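Side-chain contacts in tRNA (guanine(9)-N1)-methyltransferase (Schizosaccharomyces pombe, PDB 4JWH), which transfers a methyl group from S-adenosyl-L-methionine to N1 of guanine 9 in cytoplasmic tRNA, leaving N1-methylguanine and S-adenosyl-L-homocysteine: residues 147-150 / 151-155; 225-228 / 229-233; 256-259 / 260-264. One frame throughout, in Å; residues are numbered along the deposited sequence.

Contact 1 of 3, residues 147-150 / 151-155; sequences TNFG and GRLKT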
ATOM      1  N   THR A 147       2.974   0.659  -9.529  1.00 20.80           N
ATOM      2  CA  THR A 147       3.601  -0.139 -10.595  1.00 21.53           C
ATOM      3  C   THR A 147       2.572  -0.924 -11.421  1.00 21.40           C
ATOM      4  O   THR A 147       1.465  -1.196 -10.942  1.00 22.00           O
ATOM      5  CB  THR A 147       4.736  -1.075 -10.033  1.00 22.18           C
ATOM      6  OG1 THR A 147       4.194  -1.962  -9.039  1.00 21.19           O
ATOM      7  CG2 THR A 147       5.879  -0.248  -9.408  1.00 19.50           C
ATOM      8  N   ASN A 148       2.951  -1.313 -12.633  1.00 20.99           N
ATOM      9  CA  ASN A 148       2.005  -1.717 -13.687  1.00 22.47           C
ATOM     10  C   ASN A 148       0.848  -0.729 -13.779  1.00 22.62           C
ATOM     11  O   ASN A 148      -0.279  -1.136 -13.974  1.00 23.81           O
ATOM     12  CB  ASN A 148       1.442  -3.128 -13.465  1.00 22.76           C
ATOM     13  CG  ASN A 148       2.455  -4.218 -13.747  1.00 24.01           C
ATOM     14  OD1 ASN A 148       3.035  -4.781 -12.828  1.00 23.11           O
ATOM     15  ND2 ASN A 148       2.653  -4.533 -15.019  1.00 22.28           N
ATOM     16  N   PHE A 149       1.110   0.551 -13.559  1.00 23.59           N
ATOM     17  CA  PHE A 149       0.032   1.559 -13.598  1.00 24.63           C
ATOM     18  C   PHE A 149      -0.424   1.845 -15.031  1.00 25.54           C
ATOM     19  O   PHE A 149       0.378   2.244 -15.864  1.00 25.63           O
ATOM     20  CB  PHE A 149       0.438   2.838 -12.872  1.00 23.93           C
ATOM     21  CG  PHE A 149      -0.719   3.781 -12.611  1.00 24.63           C
ATOM     22  CD1 PHE A 149      -0.902   4.906 -13.399  1.00 25.77           C
ATOM     23  CD2 PHE A 149      -1.647   3.515 -11.594  1.00 24.47           C
ATOM     24  CE1 PHE A 149      -1.986   5.776 -13.167  1.00 26.94           C
ATOM     25  CE2 PHE A 149      -2.721   4.359 -11.366  1.00 25.54           C
ATOM     26  CZ  PHE A 149      -2.901   5.489 -12.161  1.00 26.72           C
ATOM     27  N   GLY A 150      -1.711   1.627 -15.307  1.00 26.25           N
ATOM     28  CA  GLY A 150      -2.274   1.805 -16.637  1.00 27.23           C
ATOM     29  C   GLY A 150      -3.711   1.336 -16.698  1.00 28.26           C
ATOM     30  O   GLY A 150      -4.397   1.229 -15.657  1.00 27.89           O
ATOM     31  N   GLY A 151      -4.189   1.081 -17.912  1.00 28.33           N
ATOM     32  CA  GLY A 151      -5.532   0.515 -18.107  1.00 28.37           C
ATOM     33  C   GLY A 151      -6.631   1.373 -17.490  1.00 28.32           C
ATOM     34  O   GLY A 151      -6.517   2.584 -17.440  1.00 28.18           O
ATOM     35  N   ARG A 152      -7.675   0.716 -16.999  1.00 28.57           N
ATOM     36  CA  ARG A 152      -8.893   1.367 -16.558  1.00 29.36           C
ATOM     37  C   ARG A 152      -8.695   2.155 -15.282  1.00 29.43           C
ATOM     38  O   ARG A 152      -9.389   3.151 -15.036  1.00 28.77           O
ATOM     39  CB  ARG A 152     -10.005   0.331 -16.382  1.00 29.67           C
ATOM     40  CG  ARG A 152     -10.649  -0.129 -17.692  1.00 31.58           C
ATOM     41  CD  ARG A 152     -11.753  -1.125 -17.368  1.00 36.50           C
ATOM     42  NE  ARG A 152     -11.204  -2.255 -16.637  1.00 35.65           N
ATOM     43  CZ  ARG A 152     -11.823  -2.920 -15.668  1.00 35.60           C
ATOM     44  NH1 ARG A 152     -13.034  -2.584 -15.249  1.00 37.13           N
ATOM     45  NH2 ARG A 152     -11.208  -3.931 -15.103  1.00 36.45           N
ATOM     46  N   LEU A 153      -7.738   1.723 -14.464  1.00 29.68           N
ATOM     47  CA  LEU A 153      -7.350   2.518 -13.283  1.00 29.47           C
ATOM     48  C   LEU A 153      -6.789   3.876 -13.701  1.00 28.78           C
ATOM     49  O   LEU A 153      -7.234   4.906 -13.206  1.00 30.22           O
ATOM     50  CB  LEU A 153      -6.362   1.736 -12.378  1.00 28.21           C
ATOM     51  CG  LEU A 153      -5.912   2.415 -11.083  1.00 29.03           C
ATOM     52  CD1 LEU A 153      -7.114   2.702 -10.123  1.00 25.39           C
ATOM     53  CD2 LEU A 153      -4.807   1.588 -10.353  1.00 27.11           C
ATOM     54  N   LYS A 154      -5.812   3.889 -14.602  1.00 28.86           N
ATOM     55  CA  LYS A 154      -5.200   5.145 -15.054  1.00 29.21           C
ATOM     56  C   LYS A 154      -6.231   6.066 -15.751  1.00 29.26           C
ATOM     57  O   LYS A 154      -6.249   7.262 -15.530  1.00 29.18           O
ATOM     58  CB  LYS A 154      -4.018   4.862 -15.991  1.00 28.75           C
ATOM     59  CG  LYS A 154      -3.260   6.112 -16.472  1.00 31.18           C
ATOM     60  CD  LYS A 154      -2.160   5.732 -17.473  1.00 32.45           C
ATOM     61  CE  LYS A 154      -1.322   6.934 -17.863  1.00 34.92           C
ATOM     62  NZ  LYS A 154      -2.240   8.018 -18.382  1.00 37.02           N
ATOM     63  N   THR A 155      -7.063   5.501 -16.603  1.00 29.88           N
ATOM     64  CA  THR A 155      -8.151   6.291 -17.234  1.00 31.71           C
ATOM     65  C   THR A 155      -9.064   6.916 -16.162  1.00 31.90           C
ATOM     66  O   THR A 155      -9.215   8.137 -16.095  1.00 31.33           O
ATOM     67  CB  THR A 155      -8.943   5.394 -18.164  1.00 31.40           C
ATOM     68  OG1 THR A 155      -8.033   4.825 -19.119  1.00 31.47           O
ATOM     69  CG2 THR A 155     -10.102   6.151 -18.881  1.00 33.32           C
TER

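Contact 2 of 3, residues 225-228 / 229-233; sequences QNKA and SEQGI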
ATOM      1  N   GLN A 225      -0.418 -13.515  -2.014  1.00 25.24           N
ATOM      2  CA  GLN A 225       0.499 -14.485  -1.464  1.00 25.54           C
ATOM      3  C   GLN A 225       1.078 -15.345  -2.592  1.00 24.27           C
ATOM      4  O   GLN A 225       2.274 -15.614  -2.605  1.00 23.62           O
ATOM      5  CB  GLN A 225      -0.170 -15.336  -0.364  1.00 26.04           C
ATOM      6  CG  GLN A 225       0.730 -16.452   0.249  1.00 30.77           C
ATOM      7  CD  GLN A 225       1.919 -15.921   1.077  1.00 34.33           C
ATOM      8  OE1 GLN A 225       1.849 -14.863   1.683  1.00 35.14           O
ATOM      9  NE2 GLN A 225       3.004 -16.680   1.106  1.00 37.89           N
ATOM     10  N   ASN A 226       0.237 -15.760  -3.540  1.00 24.10           N
ATOM     11  CA  ASN A 226       0.688 -16.682  -4.600  1.00 23.81           C
ATOM     12  C   ASN A 226       1.652 -16.028  -5.555  1.00 23.08           C
ATOM     13  O   ASN A 226       2.613 -16.624  -6.012  1.00 23.00           O
ATOM     14  CB  ASN A 226      -0.512 -17.208  -5.402  1.00 23.39           C
ATOM     15  CG  ASN A 226      -1.242 -18.336  -4.676  1.00 25.77           C
ATOM     16  OD1 ASN A 226      -0.663 -18.999  -3.834  1.00 27.25           O
ATOM     17  ND2 ASN A 226      -2.534 -18.503  -4.959  1.00 27.14           N
ATOM     18  N   LYS A 227       1.353 -14.787  -5.871  1.00 22.33           N
ATOM     19  CA  LYS A 227       2.122 -14.012  -6.808  1.00 21.38           C
ATOM     20  C   LYS A 227       3.545 -13.814  -6.279  1.00 21.45           C
ATOM     21  O   LYS A 227       4.511 -14.080  -6.979  1.00 21.64           O
ATOM     22  CB  LYS A 227       1.434 -12.660  -7.037  1.00 20.07           C
ATOM     23  CG  LYS A 227       2.262 -11.732  -7.941  1.00 20.07           C
ATOM     24  CD  LYS A 227       1.548 -10.469  -8.261  1.00 20.79           C
ATOM     25  CE  LYS A 227       2.418  -9.633  -9.190  1.00 23.22           C
ATOM     26  NZ  LYS A 227       1.629  -8.468  -9.640  1.00 22.89           N
ATOM     27  N   ALA A 228       3.658 -13.387  -5.024  1.00 21.95           N
ATOM     28  CA  ALA A 228       4.964 -13.103  -4.423  1.00 23.43           C
ATOM     29  C   ALA A 228       5.784 -14.382  -4.214  1.00 24.61           C
ATOM     30  O   ALA A 228       6.995 -14.370  -4.460  1.00 24.84           O
ATOM     31  CB  ALA A 228       4.819 -12.320  -3.099  1.00 22.19           C
ATOM     32  N   SER A 229       5.132 -15.471  -3.783  1.00 26.15           N
ATOM     33  CA  SER A 229       5.823 -16.773  -3.654  1.00 27.80           C
ATOM     34  C   SER A 229       6.421 -17.230  -4.966  1.00 28.33           C
ATOM     35  O   SER A 229       7.611 -17.605  -5.022  1.00 28.88           O
ATOM     36  CB  SER A 229       4.880 -17.872  -3.138  1.00 27.80           C
ATOM     37  OG  SER A 229       4.291 -17.436  -1.948  1.00 30.81           O
ATOM     38  N   GLU A 230       5.621 -17.175  -6.033  1.00 28.07           N
ATOM     39  CA  GLU A 230       6.119 -17.570  -7.360  1.00 28.16           C
ATOM     40  C   GLU A 230       7.333 -16.752  -7.764  1.00 27.81           C
ATOM     41  O   GLU A 230       8.226 -17.262  -8.451  1.00 27.82           O
ATOM     42  CB  GLU A 230       5.024 -17.477  -8.425  1.00 28.12           C
ATOM     43  CG  GLU A 230       5.316 -18.193  -9.754  1.00 32.44           C
ATOM     44  CD  GLU A 230       6.256 -17.431 -10.686  1.00 36.07           C
ATOM     45  OE1 GLU A 230       6.902 -18.072 -11.545  1.00 40.35           O
ATOM     46  OE2 GLU A 230       6.380 -16.201 -10.563  1.00 38.47           O
ATOM     47  N   GLN A 231       7.387 -15.485  -7.346  1.00 27.46           N
ATOM     48  CA  GLN A 231       8.568 -14.650  -7.642  1.00 28.05           C
ATOM     49  C   GLN A 231       9.755 -14.884  -6.701  1.00 27.92           C
ATOM     50  O   GLN A 231      10.827 -14.347  -6.938  1.00 28.86           O
ATOM     51  CB  GLN A 231       8.218 -13.153  -7.600  1.00 27.24           C
ATOM     52  CG  GLN A 231       7.233 -12.687  -8.669  1.00 29.37           C
ATOM     53  CD  GLN A 231       6.679 -11.291  -8.385  1.00 28.54           C
ATOM     54  OE1 GLN A 231       6.592 -10.862  -7.238  1.00 29.83           O
ATOM     55  NE2 GLN A 231       6.296 -10.594  -9.428  1.00 28.42           N
ATOM     56  N   GLY A 232       9.549 -15.624  -5.619  1.00 28.49           N
ATOM     57  CA  GLY A 232      10.567 -15.794  -4.582  1.00 29.12           C
ATOM     58  C   GLY A 232      10.755 -14.602  -3.644  1.00 29.71           C
ATOM     59  O   GLY A 232      11.853 -14.392  -3.150  1.00 30.21           O
ATOM     60  N   ILE A 233       9.698 -13.818  -3.417  1.00 28.99           N
ATOM     61  CA  ILE A 233       9.753 -12.619  -2.562  1.00 29.45           C
ATOM     62  C   ILE A 233       9.056 -12.912  -1.245  1.00 29.31           C
ATOM     63  O   ILE A 233       8.062 -13.634  -1.199  1.00 28.46           O
ATOM     64  CB  ILE A 233       9.068 -11.376  -3.246  1.00 29.59           C
ATOM     65  CG1 ILE A 233       9.864 -10.900  -4.461  1.00 30.27           C
ATOM     66  CG2 ILE A 233       8.890 -10.195  -2.279  1.00 30.99           C
ATOM     67  CD1 ILE A 233       8.990 -10.125  -5.434  1.00 32.19           C
TER
HETATM   68  O   HOH W   1       3.982 -14.400  -9.938  1.00 32.08           O

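Contact 3 of 3, residues 256-259 / 260-264; sequences QVFE and ILSLW. With SAH (S-adenosyl-L-homocysteine), chain C.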
ATOM      1  N   GLN A 256      -6.353   1.629   3.938  1.00 17.77           N
ATOM      2  CA  GLN A 256      -6.245   1.327   5.381  1.00 18.15           C
ATOM      3  C   GLN A 256      -4.854   0.779   5.720  1.00 17.99           C
ATOM      4  O   GLN A 256      -4.235   1.150   6.725  1.00 18.22           O
ATOM      5  CB  GLN A 256      -7.337   0.354   5.838  1.00 17.46           C
ATOM      6  CG  GLN A 256      -8.706   1.025   6.018  1.00 18.89           C
ATOM      7  CD  GLN A 256      -9.803   0.026   6.338  1.00 24.05           C
ATOM      8  OE1 GLN A 256      -9.787  -1.101   5.842  1.00 22.96           O
ATOM      9  NE2 GLN A 256     -10.768   0.438   7.175  1.00 24.22           N
ATOM     10  N   VAL A 257      -4.355  -0.097   4.868  1.00 18.41           N
ATOM     11  CA  VAL A 257      -3.047  -0.713   5.101  1.00 18.32           C
ATOM     12  C   VAL A 257      -1.986   0.368   4.976  1.00 18.39           C
ATOM     13  O   VAL A 257      -1.129   0.509   5.829  1.00 18.06           O
ATOM     14  CB  VAL A 257      -2.797  -1.833   4.054  1.00 19.11           C
ATOM     15  CG1 VAL A 257      -1.332  -2.279   4.080  1.00 16.97           C
ATOM     16  CG2 VAL A 257      -3.722  -3.013   4.360  1.00 18.70           C
ATOM     17  N   PHE A 258      -2.069   1.166   3.917  1.00 18.85           N
ATOM     18  CA  PHE A 258      -1.116   2.280   3.757  1.00 18.46           C
ATOM     19  C   PHE A 258      -1.093   3.191   4.983  1.00 19.15           C
ATOM     20  O   PHE A 258      -0.022   3.521   5.518  1.00 19.08           O
ATOM     21  CB  PHE A 258      -1.380   3.129   2.509  1.00 17.68           C
ATOM     22  CG  PHE A 258      -0.375   4.226   2.347  1.00 18.41           C
ATOM     23  CD1 PHE A 258       0.810   3.986   1.672  1.00 17.54           C
ATOM     24  CD2 PHE A 258      -0.565   5.459   2.959  1.00 17.98           C
ATOM     25  CE1 PHE A 258       1.801   4.996   1.563  1.00 16.59           C
ATOM     26  CE2 PHE A 258       0.415   6.457   2.880  1.00 17.46           C
ATOM     27  CZ  PHE A 258       1.601   6.206   2.174  1.00 17.86           C
ATOM     28  N   GLU A 259      -2.282   3.633   5.402  1.00 18.56           N
ATOM     29  CA  GLU A 259      -2.424   4.516   6.547  1.00 18.74           C
ATOM     30  C   GLU A 259      -1.832   3.898   7.817  1.00 18.23           C
ATOM     31  O   GLU A 259      -1.183   4.588   8.641  1.00 18.56           O
ATOM     32  CB  GLU A 259      -3.908   4.869   6.752  1.00 19.00           C
ATOM     33  CG  GLU A 259      -4.506   5.775   5.663  1.00 23.44           C
ATOM     34  CD  GLU A 259      -6.039   5.730   5.676  1.00 29.71           C
ATOM     35  OE1 GLU A 259      -6.662   6.273   4.757  1.00 27.52           O
ATOM     36  OE2 GLU A 259      -6.623   5.095   6.603  1.00 33.00           O
ATOM     37  N   ILE A 260      -2.061   2.595   8.002  1.00 16.53           N
ATOM     38  CA  ILE A 260      -1.501   1.919   9.170  1.00 16.19           C
ATOM     39  C   ILE A 260       0.041   1.918   9.131  1.00 16.36           C
ATOM     40  O   ILE A 260       0.683   2.220  10.133  1.00 15.93           O
ATOM     41  CB  ILE A 260      -2.076   0.496   9.315  1.00 17.05           C
ATOM     42  CG1 ILE A 260      -3.538   0.552   9.839  1.00 15.23           C
ATOM     43  CG2 ILE A 260      -1.148  -0.432  10.169  1.00 17.69           C
ATOM     44  CD1 ILE A 260      -4.252  -0.751   9.461  1.00 15.78           C
ATOM     45  N   LEU A 261       0.623   1.593   7.977  1.00 16.04           N
ATOM     46  CA  LEU A 261       2.090   1.607   7.821  1.00 16.43           C
ATOM     47  C   LEU A 261       2.643   2.976   8.152  1.00 16.10           C
ATOM     48  O   LEU A 261       3.602   3.093   8.907  1.00 16.75           O
ATOM     49  CB  LEU A 261       2.507   1.211   6.407  1.00 16.65           C
ATOM     50  CG  LEU A 261       2.014  -0.170   5.938  1.00 18.56           C
ATOM     51  CD1 LEU A 261       2.434  -0.356   4.462  1.00 20.47           C
ATOM     52  CD2 LEU A 261       2.636  -1.262   6.825  1.00 19.34           C
ATOM     53  N   SER A 262       2.024   4.005   7.601  1.00 16.54           N
ATOM     54  CA  SER A 262       2.475   5.371   7.747  1.00 17.39           C
ATOM     55  C   SER A 262       2.403   5.810   9.211  1.00 18.48           C
ATOM     56  O   SER A 262       3.330   6.458   9.739  1.00 17.46           O
ATOM     57  CB  SER A 262       1.614   6.264   6.835  1.00 18.49           C
ATOM     58  OG  SER A 262       2.033   7.618   6.871  1.00 18.55           O
ATOM     59  N   LEU A 263       1.333   5.404   9.891  1.00 18.72           N
ATOM     60  CA  LEU A 263       1.196   5.725  11.305  1.00 19.97           C
ATOM     61  C   LEU A 263       2.186   4.963  12.187  1.00 19.93           C
ATOM     62  O   LEU A 263       2.632   5.456  13.236  1.00 19.78           O
ATOM     63  CB  LEU A 263      -0.244   5.547  11.771  1.00 20.12           C
ATOM     64  CG  LEU A 263      -1.170   6.677  11.258  1.00 23.09           C
ATOM     65  CD1 LEU A 263      -2.651   6.427  11.621  1.00 22.76           C
ATOM     66  CD2 LEU A 263      -0.751   8.027  11.742  1.00 21.17           C
ATOM     67  N   TRP A 264       2.557   3.764  11.763  1.00 20.84           N
ATOM     68  CA  TRP A 264       3.577   3.043  12.485  1.00 20.68           C
ATOM     69  C   TRP A 264       4.897   3.813  12.424  1.00 21.34           C
ATOM     70  O   TRP A 264       5.597   3.911  13.429  1.00 21.35           O
ATOM     71  CB  TRP A 264       3.771   1.606  11.987  1.00 20.53           C
ATOM     72  CG  TRP A 264       4.685   0.859  12.944  1.00 22.17           C
ATOM     73  CD1 TRP A 264       4.320   0.194  14.070  1.00 21.71           C
ATOM     74  CD2 TRP A 264       6.122   0.753  12.859  1.00 22.00           C
ATOM     75  NE1 TRP A 264       5.439  -0.328  14.706  1.00 22.48           N
ATOM     76  CE2 TRP A 264       6.555  -0.005  13.975  1.00 23.69           C
ATOM     77  CE3 TRP A 264       7.078   1.227  11.946  1.00 21.10           C
ATOM     78  CZ2 TRP A 264       7.912  -0.298  14.211  1.00 22.27           C
ATOM     79  CZ3 TRP A 264       8.420   0.943  12.174  1.00 23.00           C
ATOM     80  CH2 TRP A 264       8.828   0.181  13.297  1.00 22.36           C
TER
HETATM   81  N   SAH C 401      -7.456 -11.179  -1.969  1.00 20.00           N
HETATM   82  CA  SAH C 401      -6.608 -10.008  -2.132  1.00 20.00           C
HETATM   83  CB  SAH C 401      -7.350  -8.837  -1.434  1.00 20.00           C
HETATM   84  CG  SAH C 401      -6.419  -7.967  -0.697  1.00 20.00           C
HETATM   85  SD  SAH C 401      -6.830  -6.460   0.093  1.00 20.00           S
HETATM   86  C   SAH C 401      -5.189 -10.419  -1.761  1.00 20.00           C
HETATM   87  O   SAH C 401      -4.356  -9.730  -1.254  1.00 20.00           O
HETATM   88  OXT SAH C 401      -4.813 -11.517  -2.045  1.00 20.00           O
HETATM   89  C5' SAH C 401      -5.682  -5.368  -0.644  1.00 20.00           C
HETATM   90  C4' SAH C 401      -4.251  -5.367  -0.118  1.00 20.00           C
HETATM   91  O4' SAH C 401      -4.148  -4.884   1.186  1.00 20.00           O
HETATM   92  C3' SAH C 401      -3.504  -6.706  -0.112  1.00 20.00           C
HETATM   93  O3' SAH C 401      -2.993  -7.047  -1.367  1.00 20.00           O
HETATM   94  C2' SAH C 401      -2.447  -6.517   0.919  1.00 20.00           C
HETATM   95  O2' SAH C 401      -1.348  -5.924   0.307  1.00 20.00           O
HETATM   96  C1' SAH C 401      -3.142  -5.575   1.867  1.00 20.00           C
HETATM   97  N9  SAH C 401      -3.648  -6.235   3.082  1.00 20.00           N
HETATM   98  C8  SAH C 401      -4.892  -6.308   3.462  1.00 20.00           C
HETATM   99  N7  SAH C 401      -5.028  -6.892   4.624  1.00 20.00           N
HETATM  100  C5  SAH C 401      -3.830  -7.176   5.033  1.00 20.00           C
HETATM  101  C6  SAH C 401      -3.226  -7.814   6.204  1.00 20.00           C
HETATM  102  N6  SAH C 401      -3.979  -8.264   7.174  1.00 20.00           N
HETATM  103  N1  SAH C 401      -1.920  -7.923   6.243  1.00 20.00           N
HETATM  104  C2  SAH C 401      -1.156  -7.469   5.266  1.00 20.00           C
HETATM  105  N3  SAH C 401      -1.620  -6.904   4.181  1.00 20.00           N
HETATM  106  C4  SAH C 401      -2.924  -6.723   4.007  1.00 20.00           C

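Contact 1 of 3, residues 147-150 / 151-155
At a strand-to-helix turn of the SPOUT-type methyltransferase fold, Phe-149 folds onto Leu-153 and Lys-154 in the first turn of helix 151-161, just after strand 143-147. The ring crosses both side chains at about a right angle. Its CE2 meets Leu-153 CD2 at 3.6 Å, and its CE1 lies 3.6 Å from Lys-154 CG. Phe-149 CG stands anti to the backbone N (chi1 -167°), which lays the ring against the helix, where it also packs on Tyr-171 and Pro-173 of the neighbouring strand. Leucine suits its inward position because it continues onto Leu-124 and Cys-125 of helix 118-137, whereas lysine gives the ring its CB and CG while its amine leads off. Replacing Phe-149 with an alanine would probably leave Leu-153 CD2 and the Lys-154 methylenes without their apolar partner and open a gap beside strand 171-173. Glycine suits the place of Gly-151, where phi is positive (58°), a region that residues with a CB tend to avoid. The carboxylate of Asp-113 accepts the amide hydrogens of Arg-152 and Leu-153. Lys-154 N donates to Gly-150 O at 3.2 Å, nearly straight at hydrogen (169°) but from well above the carbonyl plane.

Contact 2 of 3, residues 225-228 / 229-233
A Schellman motif ends helix 223-231, and its tight side is the pairing of Ala-228 with Ile-233. Ile-233 N reaches back to Ala-228 O at 2.9 Å, nearly straight at 171°, while Gly-232 N bonds to Ser-229 O at 2.8 Å. Glycine suits the position between, where phi turns positive and the chain leaves the helix. The reversal brings Ile-233 CB to 4.4 Å from Ala-228 CB, the apolar touch often found in this motif; both side chains face strand 189-192, and the small alanine lets the helix lie close to it. Lys-227 and Gln-231 run side by side in the same direction, Lys-227 CE 4.0 Å from Gln-231 NE2. The lysine, extended throughout, carries its amine to a salt bridge with Asp-109, and Gln-231 OE1 is hydrogen-bonded to the hydroxyl of Tyr-178.

The solvent side is polar, and looser where water mediates. Glu-230 bends at chi2 (-78°), folding its carboxylate back over its own backbone, and a water links it to the helix, donating to Lys-227 O at 3.0 Å and to Glu-230 OE2 at 3.1 Å. Ser-229, though exposed, bonds directly: short enough to reach within its own helix, it turns OG beside its backbone N (chi1 -54°). Gln-225 O is thereby gripped twice from opposite faces of its carbonyl plane, by Ser-229 N and by Ser-229 OG, the latter at 2.8 Å.

Contact 3 of 3, residues 256-259 / 260-264
The flat groups here are the adenine of S-adenosyl-L-homocysteine, which helix 254-267 of the SPOUT fold touches, and the ring of Phe-258 on that helix. A Val-257 methyl lies over one face of the adenine, CG2 being 3.5 Å from SAH N9 and 3.6 Å from SAH C8. The beta-branch suits this place: CG2 sits over the five-membered ring of the base, above N9, while CG1, anti to the backbone N (chi1 168°), turns along the helix and comes within 4.2 Å of Leu-261 CD1. Leu-192, Gly-212, Asp-216, Asn-218, Tyr-220 and Lys-250 hold the same ligand by hydrogen bonds.

At the next residue, Phe-258 CE2 comes obliquely to Ser-262 CB, one turn further along, at 4.1 Å. The small serine accommodates the ring, which packs against Cys-131 and Ala-134 of helix 118-137 and on Ile-211 of strand 208-212. The Trp-264 indole is stacked with Trp-270.

Ile-260 and Leu-261 fill buried sides of the helix, the first against Leu-252 and Phe-274, the second on Ile-211. Glu-259 sits at a less buried position and keeps OE1 bonded to Asn-255 ND2. Four regular backbone bonds tie the two turns; that from Leu-261 N to Val-257 O measures 3.0 Å, and Leu-261 CG rests against the same oxygen at 3.2 Å.

Overall arrangement
All three contacts are local: contacts 2 and 3 each lie along a single helix, contact 1 where a loop runs into one. They differ in depth. Contact 3 has its centre about 8 Å from the centre of the chain, is buried and largely apolar, and takes part in the ligand pocket. Contacts 1 and 2 sit about 16 and 17 Å out, where an inward apolar face gives way to lysine, glutamate or serine and where glycines lie at the loop-to-helix junction and at a helix end; contact 3, a helix interior, has no glycine. Leu-153 of contact 1 and Phe-258 of contact 3 both pack on helix 118-137, although the contacts lie on opposite sides of the chain's centre.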